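Local coordinates for protein CdiA toxin (Cupriavidus taiwanensis, PDB 5T87) that forms the C-terminal toxin domain of a contact-dependent growth inhibition protein, probably enzymatic, and is bound by its CdiI immunity protein, at residues H48-W52 / K53-S57. Sequence-based numbering, arbitrary orientation.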
ATOM      1  N   HIS E  48      -1.406   3.185  -7.186  1.00 55.23           N
ATOM      2  CA  HIS E  48      -1.037   4.602  -7.219  1.00 57.28           C
ATOM      3  C   HIS E  48       0.004   4.877  -8.282  1.00 58.11           C
ATOM      4  O   HIS E  48       0.751   3.977  -8.679  1.00 57.82           O
ATOM      5  CB  HIS E  48      -0.543   5.087  -5.840  1.00 57.54           C
ATOM      6  CG  HIS E  48       0.665   4.363  -5.334  1.00 56.91           C
ATOM      7  ND1 HIS E  48       0.578   3.269  -4.503  1.00 57.69           N
ATOM      8  CD2 HIS E  48       1.986   4.576  -5.537  1.00 56.57           C
ATOM      9  CE1 HIS E  48       1.792   2.833  -4.220  1.00 56.92           C
ATOM     10  NE2 HIS E  48       2.663   3.606  -4.840  1.00 56.73           N
ATOM     11  N   VAL E  49       0.064   6.137  -8.715  1.00 60.47           N
ATOM     12  CA  VAL E  49       1.041   6.583  -9.722  1.00 61.88           C
ATOM     13  C   VAL E  49       2.378   6.961  -9.074  1.00 62.48           C
ATOM     14  O   VAL E  49       2.409   7.568  -7.997  1.00 61.42           O
ATOM     15  CB  VAL E  49       0.518   7.811 -10.489  1.00 63.06           C
ATOM     16  CG1 VAL E  49       1.513   8.237 -11.570  1.00 64.02           C
ATOM     17  CG2 VAL E  49      -0.855   7.527 -11.082  1.00 63.96           C
ATOM     18  N   ARG E  50       3.477   6.619  -9.734  1.00 64.82           N
ATOM     19  CA  ARG E  50       4.795   7.063  -9.285  1.00 69.22           C
ATOM     20  C   ARG E  50       5.652   7.653 -10.412  1.00 72.91           C
ATOM     21  O   ARG E  50       5.451   7.349 -11.582  1.00 73.02           O
ATOM     22  CB  ARG E  50       5.544   5.916  -8.600  1.00 68.59           C
ATOM     23  CG  ARG E  50       5.099   5.631  -7.172  1.00 68.00           C
ATOM     24  CD  ARG E  50       6.163   4.845  -6.414  1.00 67.64           C
ATOM     25  NE  ARG E  50       5.635   4.258  -5.179  1.00 67.98           N
ATOM     26  CZ  ARG E  50       6.337   3.503  -4.328  1.00 67.42           C
ATOM     27  NH1 ARG E  50       7.635   3.278  -4.522  1.00 67.56           N
ATOM     28  NH2 ARG E  50       5.742   3.016  -3.245  1.00 67.01           N
ATOM     29  N   ALA E  51       6.598   8.507 -10.024  1.00 77.92           N
ATOM     30  CA  ALA E  51       7.631   9.026 -10.924  1.00 82.73           C
ATOM     31  C   ALA E  51       8.829   8.060 -10.972  1.00 85.43           C
ATOM     32  O   ALA E  51       9.224   7.509  -9.944  1.00 87.08           O
ATOM     33  CB  ALA E  51       8.082  10.402 -10.449  1.00 84.17           C
ATOM     34  N   TRP E  52       9.413   7.883 -12.156  1.00 88.41           N
ATOM     35  CA  TRP E  52      10.533   6.951 -12.370  1.00 89.82           C
ATOM     36  C   TRP E  52      11.567   6.880 -11.220  1.00 90.64           C
ATOM     37  O   TRP E  52      11.959   5.788 -10.814  1.00 88.50           O
ATOM     38  CB  TRP E  52      11.254   7.279 -13.694  1.00 90.28           C
ATOM     39  CG  TRP E  52      12.444   6.405 -13.916  1.00 91.11           C
ATOM     40  CD1 TRP E  52      13.751   6.743 -13.726  1.00 92.35           C
ATOM     41  CD2 TRP E  52      12.436   5.026 -14.310  1.00 90.44           C
ATOM     42  NE1 TRP E  52      14.561   5.665 -13.994  1.00 93.30           N
ATOM     43  CE2 TRP E  52      13.782   4.598 -14.356  1.00 91.71           C
ATOM     44  CE3 TRP E  52      11.426   4.116 -14.642  1.00 89.10           C
ATOM     45  CZ2 TRP E  52      14.144   3.293 -14.721  1.00 90.76           C
ATOM     46  CZ3 TRP E  52      11.786   2.821 -15.004  1.00 88.73           C
ATOM     47  CH2 TRP E  52      13.136   2.424 -15.040  1.00 89.29           C
ATOM     48  N   LYS E  53      12.008   8.034 -10.715  1.00 92.87           N
ATOM     49  CA  LYS E  53      13.040   8.091  -9.655  1.00 94.42           C
ATOM     50  C   LYS E  53      12.535   7.589  -8.283  1.00 93.64           C
ATOM     51  O   LYS E  53      13.342   7.222  -7.420  1.00 94.77           O
ATOM     52  CB  LYS E  53      13.613   9.516  -9.524  1.00 96.67           C
ATOM     53  CG  LYS E  53      12.692  10.496  -8.795  1.00 98.81           C
ATOM     54  CD  LYS E  53      13.006  11.963  -9.074  1.00101.20           C
ATOM     55  CE  LYS E  53      11.870  12.874  -8.603  1.00102.02           C
ATOM     56  NZ  LYS E  53      11.419  12.619  -7.200  1.00100.26           N
ATOM     57  N   ASP E  54      11.211   7.606  -8.090  1.00 91.18           N
ATOM     58  CA  ASP E  54      10.557   7.069  -6.882  1.00 88.02           C
ATOM     59  C   ASP E  54      10.357   5.531  -6.858  1.00 87.11           C
ATOM     60  O   ASP E  54       9.924   4.989  -5.838  1.00 86.45           O
ATOM     61  CB  ASP E  54       9.207   7.783  -6.650  1.00 85.59           C
ATOM     62  CG  ASP E  54       9.366   9.276  -6.390  1.00 83.60           C
ATOM     63  OD1 ASP E  54      10.503   9.730  -6.171  1.00 83.79           O
ATOM     64  OD2 ASP E  54       8.351  10.000  -6.395  1.00 80.46           O
ATOM     65  N   LEU E  55      10.669   4.834  -7.953  1.00 86.51           N
ATOM     66  CA  LEU E  55      10.646   3.364  -7.970  1.00 85.64           C
ATOM     67  C   LEU E  55      11.982   2.857  -7.460  1.00 86.56           C
ATOM     68  O   LEU E  55      12.996   3.539  -7.614  1.00 91.21           O
ATOM     69  CB  LEU E  55      10.412   2.819  -9.375  1.00 85.54           C
ATOM     70  CG  LEU E  55       9.442   3.534 -10.315  1.00 87.26           C
ATOM     71  CD1 LEU E  55       9.125   2.606 -11.482  1.00 88.90           C
ATOM     72  CD2 LEU E  55       8.172   4.002  -9.620  1.00 87.23           C
ATOM     73  N   THR E  56      11.996   1.663  -6.876  1.00 86.59           N
ATOM     74  CA  THR E  56      13.242   1.085  -6.349  1.00 88.84           C
ATOM     75  C   THR E  56      13.998   0.398  -7.484  1.00 89.56           C
ATOM     76  O   THR E  56      13.478   0.275  -8.597  1.00 90.22           O
ATOM     77  CB  THR E  56      13.026   0.061  -5.193  1.00 88.78           C
ATOM     78  OG1 THR E  56      12.793  -1.253  -5.721  1.00 89.93           O
ATOM     79  CG2 THR E  56      11.881   0.460  -4.261  1.00 87.31           C
ATOM     80  N   SER E  57      15.217  -0.054  -7.188  1.00 91.16           N
ATOM     81  CA  SER E  57      16.014  -0.830  -8.141  1.00 92.72           C
ATOM     82  C   SER E  57      15.231  -2.061  -8.609  1.00 92.03           C
ATOM     83  O   SER E  57      15.048  -2.256  -9.812  1.00 90.08           O
ATOM     84  CB  SER E  57      17.375  -1.233  -7.539  1.00 94.63           C
ATOM     85  OG  SER E  57      17.237  -2.032  -6.370  1.00 95.27           O
TER
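Ala51 O accepts a short hydrogen bond from Asp54 N, 2.7 Å. It closes the turn in which the chain leaves its strand as a short 3-10 segment. The donor sits above the carbonyl plane, and the bond is bent. A longer hydrogen bond, Leu55 N to Trp52 O at 3.3 Å, extends the same i to i+3 pattern.

Arg50 reaches along this turn from the strand side. Its chain is extended from CG to NE, and Arg50 NH1 donates to Asp54 O at 3.1 Å. The N-H...O angle is 140°, and the oxygen lies near the guanidinium edge but tilted from its plane. Arg50 NE donates to His48 NE2, also at 3.1 Å, with the nitrogen in the imidazole plane. NH2 forms a salt bridge with Asp108 of the CdiI immunity protein. All three guanidinium nitrogens thus have a partner, which should hold the group's rotation. Phe112 of the immunity protein packs on Arg50 and Asp54, so the connection between sheet and helix forms part of the toxin-immunity interface. The carboxylate of Asp54 does not meet the guanidinium; instead Asp54 OD1 takes Lys53 NZ in a salt bridge at 3.2 Å, on its syn side.

Leu55 packs back on the strand end. Its CG is anti to the carbonyl carbon (chi1 -38°), and Leu55 CD2 touches Arg50 CB at 3.4 Å. The other methyl, Leu55 CD1, meets Trp52 CE3 obliquely at 4.2 Å.

The turn joins strand 44-50, outermost in the sheet of this chain, to helix 57-64, with Thr56 at the helix N-cap. Trp52 meets Phe34 of the adjoining strand 34-41. The side chain of Leu55 touches Phe34 as well, and also Gln60 and Leu63 of the helix.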